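Long-range contact in bottromycin amidohydrolase (Streptomyces purpureus, PDB 6I5S), which probably hydrolyses the amide bond after a thiazoline to remove the follower peptide in bottromycin biosynthesis, using a pair of zinc ions: residues T112-H123 and P138-V146. Numbering follows the deposited sequence.
Sequences TAYRQLWGEPAH and PRPWVTAGV
Strands 112-116 and 139-142 pair in parallel through an unbroken ladder of backbone bonds: R139 N to T112 O, Y114 N to R139 O, W141 N to Y114 O, Q116 N to W141 O and T143 N to Q116 O. The shortest joins Q116 N and W141 O at 2.8 Å. The short strand axes run 4.7 Å apart at 21°.

Beyond the ladder, T143 takes over with its side chain. Its OG1 sits between the backbone N and the carbonyl carbon (chi1 63°), where it accepts from G119 N at 3.2 Å and donates to G145 O at 3.0 Å. A valine at this position would probably leave G119 N and G145 O without this hydroxyl, and so lose a link between the two segments. A CB on G119 would fall 1.9 Å from T143 O and also run into V142 CG1, so only glycine fits. A water bridges Y114 OH and P138 O.

Apolar contacts line both faces of the pair. P140 CA sits over the rim of one face of the Y114 ring, and P140 CB is 3.6 Å from Y114 CZ. P138 CB meets the ring edge in plane. V142 packs its two methyls on H123 CB. V146 CG2 lies over one face of the W118 ring; W118 is poorly ordered, so the closeness of this contact is doubtful. On the face with A113, R115 CD rests over the W141 ring, 3.9 Å from W141 CE3.

The R115 guanidinium lies above the ring plane but past the CZ3 rim, at most a weak cation-pi attraction. Its NE bonds to A93 O, NH2 to S226, and NH1 forms a salt bridge with E228.

The two strands and helix 121-132 form a beta-alpha-beta unit. Strand 84-95 pairs in parallel with the other edge of strand 111-116, and helix 100-108 packs on Y114 and P138. At the C-terminal ends of the strands, L117 O accepts from the carboxylated lysine at position 183, a zinc ligand, placing this loop beside the metal site.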
ATOM      1  N   THR A 112       3.482   1.009  -8.253  1.00 25.03           N
ATOM      2  CA  THR A 112       4.877   0.953  -8.605  1.00 25.07           C
ATOM      3  C   THR A 112       5.818   1.136  -7.421  1.00 24.58           C
ATOM      4  O   THR A 112       7.035   1.127  -7.624  1.00 25.15           O
ATOM      5  CB  THR A 112       5.203   2.010  -9.688  1.00 25.59           C
ATOM      6  OG1 THR A 112       4.844   3.310  -9.252  1.00 30.36           O
ATOM      7  CG2 THR A 112       4.435   1.734 -10.991  1.00 27.50           C
ATOM      8  N   ALA A 113       5.277   1.351  -6.222  1.00 23.94           N
ATOM      9  CA  ALA A 113       6.056   1.439  -4.994  1.00 24.25           C
ATOM     10  C   ALA A 113       5.142   1.030  -3.828  1.00 26.30           C
ATOM     11  O   ALA A 113       3.914   1.011  -3.945  1.00 25.44           O
ATOM     12  CB  ALA A 113       6.594   2.850  -4.773  1.00 28.87           C
ATOM     13  N   TYR A 114       5.757   0.587  -2.745  1.00 24.60           N
ATOM     14  CA  TYR A 114       4.979   0.230  -1.565  1.00 22.66           C
ATOM     15  C   TYR A 114       5.853   0.459  -0.324  1.00 22.64           C
ATOM     16  O   TYR A 114       7.089   0.347  -0.389  1.00 23.33           O
ATOM     17  CB  TYR A 114       4.496  -1.226  -1.641  1.00 23.33           C
ATOM     18  CG  TYR A 114       5.617  -2.288  -1.709  1.00 26.82           C
ATOM     19  CD1 TYR A 114       6.047  -2.979  -0.567  1.00 27.27           C
ATOM     20  CD2 TYR A 114       6.220  -2.607  -2.923  1.00 26.78           C
ATOM     21  CE1 TYR A 114       7.085  -3.914  -0.631  1.00 27.58           C
ATOM     22  CE2 TYR A 114       7.259  -3.576  -3.018  1.00 28.91           C
ATOM     23  CZ  TYR A 114       7.658  -4.245  -1.875  1.00 31.31           C
ATOM     24  OH  TYR A 114       8.631  -5.153  -1.943  1.00 29.28           O
ATOM     25  N   ARG A 115       5.182   0.747   0.793  1.00 23.53           N
ATOM     26  CA  ARG A 115       5.798   0.693   2.124  1.00 22.98           C
ATOM     27  C   ARG A 115       5.600  -0.711   2.679  1.00 28.70           C
ATOM     28  O   ARG A 115       4.471  -1.195   2.866  1.00 27.42           O
ATOM     29  CB  ARG A 115       5.232   1.744   3.072  1.00 25.08           C
ATOM     30  CG  ARG A 115       5.447   3.154   2.599  1.00 24.02           C
ATOM     31  CD  ARG A 115       5.204   4.192   3.727  1.00 26.80           C
ATOM     32  NE  ARG A 115       3.891   4.000   4.395  1.00 26.73           N
ATOM     33  CZ  ARG A 115       3.500   4.593   5.519  1.00 26.91           C
ATOM     34  NH1 ARG A 115       2.308   4.345   6.045  1.00 27.63           N
ATOM     35  NH2 ARG A 115       4.269   5.489   6.162  1.00 25.40           N
ATOM     36  N   GLN A 116       6.710  -1.350   2.964  1.00 21.31           N
ATOM     37  CA  GLN A 116       6.756  -2.660   3.610  1.00 23.57           C
ATOM     38  C   GLN A 116       6.889  -2.428   5.097  1.00 29.84           C
ATOM     39  O   GLN A 116       7.980  -2.135   5.590  1.00 27.46           O
ATOM     40  CB  GLN A 116       7.925  -3.484   3.099  1.00 22.00           C
ATOM     41  CG  GLN A 116       8.081  -4.823   3.810  1.00 31.48           C
ATOM     42  CD  GLN A 116       6.945  -5.779   3.500  1.00 28.78           C
ATOM     43  OE1 GLN A 116       6.320  -5.705   2.445  1.00 29.87           O
ATOM     44  NE2 GLN A 116       6.671  -6.675   4.420  1.00 28.21           N
ATOM     45  N   LEU A 117       5.778  -2.561   5.808  1.00 29.49           N
ATOM     46  CA  LEU A 117       5.738  -2.173   7.215  1.00 34.17           C
ATOM     47  C   LEU A 117       6.091  -3.317   8.155  1.00 45.23           C
ATOM     48  O   LEU A 117       5.883  -3.208   9.370  1.00 51.92           O
ATOM     49  CB  LEU A 117       4.356  -1.556   7.528  1.00 38.03           C
ATOM     50  CG  LEU A 117       4.542  -0.060   7.795  1.00 50.27           C
ATOM     51  CD1 LEU A 117       5.198   0.682   6.674  1.00 32.61           C
ATOM     52  CD2 LEU A 117       3.211   0.565   8.110  1.00 55.34           C
ATOM     53  N   TRP A 118       6.668  -4.386   7.635  1.00 34.00           N
ATOM     54  CA  TRP A 118       7.347  -5.394   8.416  1.00 34.93           C
ATOM     55  C   TRP A 118       8.534  -5.813   7.559  1.00 32.09           C
ATOM     56  O   TRP A 118       8.525  -6.861   6.958  1.00 34.43           O
ATOM     57  CB  TRP A 118       6.441  -6.585   8.736  1.00 42.31           C
ATOM     58  CG  TRP A 118       6.809  -7.267   9.959  1.00 59.54           C
ATOM     59  CD1 TRP A 118       7.994  -7.879  10.238  1.00 55.97           C
ATOM     60  CD2 TRP A 118       5.979  -7.429  11.109  1.00 73.21           C
ATOM     61  NE1 TRP A 118       7.956  -8.414  11.509  1.00 66.04           N
ATOM     62  CE2 TRP A 118       6.725  -8.155  12.060  1.00 83.26           C
ATOM     63  CE3 TRP A 118       4.670  -7.028  11.429  1.00 79.58           C
ATOM     64  CZ2 TRP A 118       6.207  -8.494  13.312  1.00 93.35           C
ATOM     65  CZ3 TRP A 118       4.159  -7.359  12.676  1.00 84.05           C
ATOM     66  CH2 TRP A 118       4.929  -8.087  13.601  1.00 94.63           C
ATOM     67  N   GLY A 119       9.533  -4.941   7.476  1.00 29.64           N
ATOM     68  CA  GLY A 119      10.630  -5.162   6.546  1.00 26.97           C
ATOM     69  C   GLY A 119      11.640  -6.181   7.034  1.00 28.02           C
ATOM     70  O   GLY A 119      11.918  -6.341   8.224  1.00 26.86           O
ATOM     71  N   GLU A 120      12.262  -6.823   6.060  1.00 26.16           N
ATOM     72  CA  GLU A 120      13.288  -7.854   6.259  1.00 31.53           C
ATOM     73  C   GLU A 120      14.434  -7.629   5.272  1.00 27.62           C
ATOM     74  O   GLU A 120      14.288  -6.872   4.308  1.00 26.93           O
ATOM     75  CB  GLU A 120      12.727  -9.260   6.003  1.00 39.52           C
ATOM     76  CG  GLU A 120      11.675  -9.681   7.002  1.00 71.52           C
ATOM     77  CD  GLU A 120      11.289 -11.150   6.874  1.00100.37           C
ATOM     78  OE1 GLU A 120      12.110 -11.952   6.389  1.00 99.03           O
ATOM     79  OE2 GLU A 120      10.154 -11.498   7.262  1.00121.62           O
ATOM     80  N   PRO A 121      15.577  -8.259   5.488  1.00 24.79           N
ATOM     81  CA  PRO A 121      16.643  -8.227   4.444  1.00 26.39           C
ATOM     82  C   PRO A 121      16.166  -8.617   3.051  1.00 29.24           C
ATOM     83  O   PRO A 121      16.641  -8.026   2.081  1.00 27.89           O
ATOM     84  CB  PRO A 121      17.661  -9.216   4.998  1.00 27.43           C
ATOM     85  CG  PRO A 121      17.509  -9.097   6.489  1.00 31.25           C
ATOM     86  CD  PRO A 121      16.030  -8.970   6.699  1.00 28.36           C
ATOM     87  N   ALA A 122      15.181  -9.533   2.923  1.00 27.37           N
ATOM     88  CA  ALA A 122      14.644  -9.882   1.602  1.00 24.67           C
ATOM     89  C   ALA A 122      14.064  -8.700   0.850  1.00 26.48           C
ATOM     90  O   ALA A 122      14.137  -8.653  -0.387  1.00 25.47           O
ATOM     91  CB  ALA A 122      13.578 -10.963   1.721  1.00 27.12           C
ATOM     92  N   HIS A 123      13.461  -7.734   1.555  1.00 25.72           N
ATOM     93  CA  HIS A 123      12.987  -6.554   0.866  1.00 21.92           C
ATOM     94  C   HIS A 123      14.097  -5.608   0.451  1.00 22.33           C
ATOM     95  O   HIS A 123      13.951  -4.919  -0.571  1.00 26.51           O
ATOM     96  CB  HIS A 123      11.977  -5.810   1.741  1.00 25.14           C
ATOM     97  CG  HIS A 123      10.827  -6.653   2.119  1.00 29.98           C
ATOM     98  ND1 HIS A 123      10.767  -7.342   3.316  1.00 28.69           N
ATOM     99  CD2 HIS A 123       9.700  -6.973   1.431  1.00 28.34           C
ATOM    100  CE1 HIS A 123       9.656  -8.050   3.348  1.00 36.42           C
ATOM    101  NE2 HIS A 123       9.002  -7.860   2.210  1.00 28.41           N
ATOM    102  N   PRO A 138       7.913  -3.304  -8.244  1.00 22.16           N
ATOM    103  CA  PRO A 138       7.692  -2.037  -7.550  1.00 21.40           C
ATOM    104  C   PRO A 138       8.858  -1.763  -6.608  1.00 22.92           C
ATOM    105  O   PRO A 138       9.479  -2.697  -6.075  1.00 28.88           O
ATOM    106  CB  PRO A 138       6.406  -2.272  -6.750  1.00 26.80           C
ATOM    107  CG  PRO A 138       5.896  -3.616  -7.151  1.00 30.68           C
ATOM    108  CD  PRO A 138       7.051  -4.380  -7.769  1.00 27.00           C
ATOM    109  N   ARG A 139       9.080  -0.473  -6.352  1.00 24.78           N
ATOM    110  CA  ARG A 139      10.176  -0.075  -5.468  1.00 27.76           C
ATOM    111  C   ARG A 139       9.713  -0.130  -4.012  1.00 31.91           C
ATOM    112  O   ARG A 139       8.702   0.495  -3.679  1.00 27.48           O
ATOM    113  CB  ARG A 139      10.598   1.343  -5.832  1.00 25.65           C
ATOM    114  CG  ARG A 139      11.798   1.927  -5.036  1.00 33.06           C
ATOM    115  CD  ARG A 139      13.124   1.222  -5.427  1.00 64.40           C
ATOM    116  NE  ARG A 139      14.277   1.933  -4.876  1.00 81.85           N
ATOM    117  CZ  ARG A 139      15.273   2.466  -5.583  1.00 85.86           C
ATOM    118  NH1 ARG A 139      15.329   2.362  -6.910  1.00 83.45           N
ATOM    119  NH2 ARG A 139      16.237   3.105  -4.937  1.00 88.25           N
ATOM    120  N   PRO A 140      10.440  -0.815  -3.117  1.00 26.88           N
ATOM    121  CA  PRO A 140      10.043  -0.852  -1.703  1.00 24.70           C
ATOM    122  C   PRO A 140      10.620   0.271  -0.868  1.00 27.59           C
ATOM    123  O   PRO A 140      11.704   0.816  -1.130  1.00 27.29           O
ATOM    124  CB  PRO A 140      10.587  -2.206  -1.224  1.00 28.92           C
ATOM    125  CG  PRO A 140      11.850  -2.413  -2.080  1.00 37.70           C
ATOM    126  CD  PRO A 140      11.635  -1.653  -3.384  1.00 29.64           C
ATOM    127  N   TRP A 141       9.868   0.583   0.200  1.00 24.48           N
ATOM    128  CA  TRP A 141      10.320   1.419   1.306  1.00 23.36           C
ATOM    129  C   TRP A 141      10.193   0.517   2.530  1.00 25.65           C
ATOM    130  O   TRP A 141       9.119  -0.016   2.800  1.00 25.91           O
ATOM    131  CB  TRP A 141       9.484   2.694   1.420  1.00 24.56           C
ATOM    132  CG  TRP A 141       9.813   3.687   2.462  1.00 25.05           C
ATOM    133  CD1 TRP A 141      10.524   4.840   2.279  1.00 28.78           C
ATOM    134  CD2 TRP A 141       9.437   3.675   3.841  1.00 26.07           C
ATOM    135  NE1 TRP A 141      10.604   5.547   3.433  1.00 27.81           N
ATOM    136  CE2 TRP A 141       9.949   4.854   4.414  1.00 24.90           C
ATOM    137  CE3 TRP A 141       8.739   2.778   4.652  1.00 28.04           C
ATOM    138  CZ2 TRP A 141       9.795   5.147   5.762  1.00 26.45           C
ATOM    139  CZ3 TRP A 141       8.543   3.096   5.988  1.00 25.18           C
ATOM    140  CH2 TRP A 141       9.090   4.255   6.530  1.00 29.23           C
ATOM    141  N   VAL A 142      11.302   0.263   3.223  1.00 23.51           N
ATOM    142  CA  VAL A 142      11.411  -0.934   4.052  1.00 26.55           C
ATOM    143  C   VAL A 142      11.683  -0.529   5.508  1.00 29.22           C
ATOM    144  O   VAL A 142      12.696   0.124   5.780  1.00 26.41           O
ATOM    145  CB  VAL A 142      12.528  -1.845   3.517  1.00 25.27           C
ATOM    146  CG1 VAL A 142      12.593  -3.111   4.338  1.00 25.64           C
ATOM    147  CG2 VAL A 142      12.310  -2.095   2.012  1.00 25.48           C
ATOM    148  N   THR A 143      10.844  -0.991   6.462  1.00 24.72           N
ATOM    149  CA  THR A 143      11.200  -0.779   7.862  1.00 24.17           C
ATOM    150  C   THR A 143      12.140  -1.878   8.353  1.00 26.43           C
ATOM    151  O   THR A 143      12.218  -2.966   7.771  1.00 29.38           O
ATOM    152  CB  THR A 143       9.965  -0.773   8.781  1.00 30.96           C
ATOM    153  OG1 THR A 143       9.325  -2.047   8.729  1.00 30.21           O
ATOM    154  CG2 THR A 143       9.006   0.244   8.347  1.00 29.53           C
ATOM    155  N   ALA A 144      12.894  -1.573   9.401  1.00 28.64           N
ATOM    156  CA  ALA A 144      13.778  -2.543  10.026  1.00 26.11           C
ATOM    157  C   ALA A 144      12.942  -3.414  10.968  1.00 30.36           C
ATOM    158  O   ALA A 144      13.010  -3.309  12.196  1.00 31.96           O
ATOM    159  CB  ALA A 144      14.902  -1.847  10.787  1.00 29.30           C
ATOM    160  N   GLY A 145      12.166  -4.304  10.370  1.00 31.07           N
ATOM    161  CA  GLY A 145      11.327  -5.146  11.187  1.00 29.20           C
ATOM    162  C   GLY A 145      10.292  -4.271  11.888  1.00 31.60           C
ATOM    163  O   GLY A 145       9.893  -3.215  11.387  1.00 30.46           O
ATOM    164  N   VAL A 146       9.916  -4.679  13.082  1.00 30.38           N
ATOM    165  CA  VAL A 146       8.957  -3.929  13.897  1.00 29.97           C
ATOM    166  C   VAL A 146       9.487  -3.961  15.326  1.00 29.82           C
ATOM    167  O   VAL A 146       9.968  -4.999  15.803  1.00 35.59           O
ATOM    168  CB  VAL A 146       7.512  -4.481  13.852  1.00 38.43           C
ATOM    169  CG1 VAL A 146       6.939  -4.414  12.436  1.00 42.62           C
ATOM    170  CG2 VAL A 146       7.443  -5.854  14.415  1.00 60.12           C
TER
HETATM  171  O   HOH W   1      10.130  -4.818  -4.502  1.00 34.80           O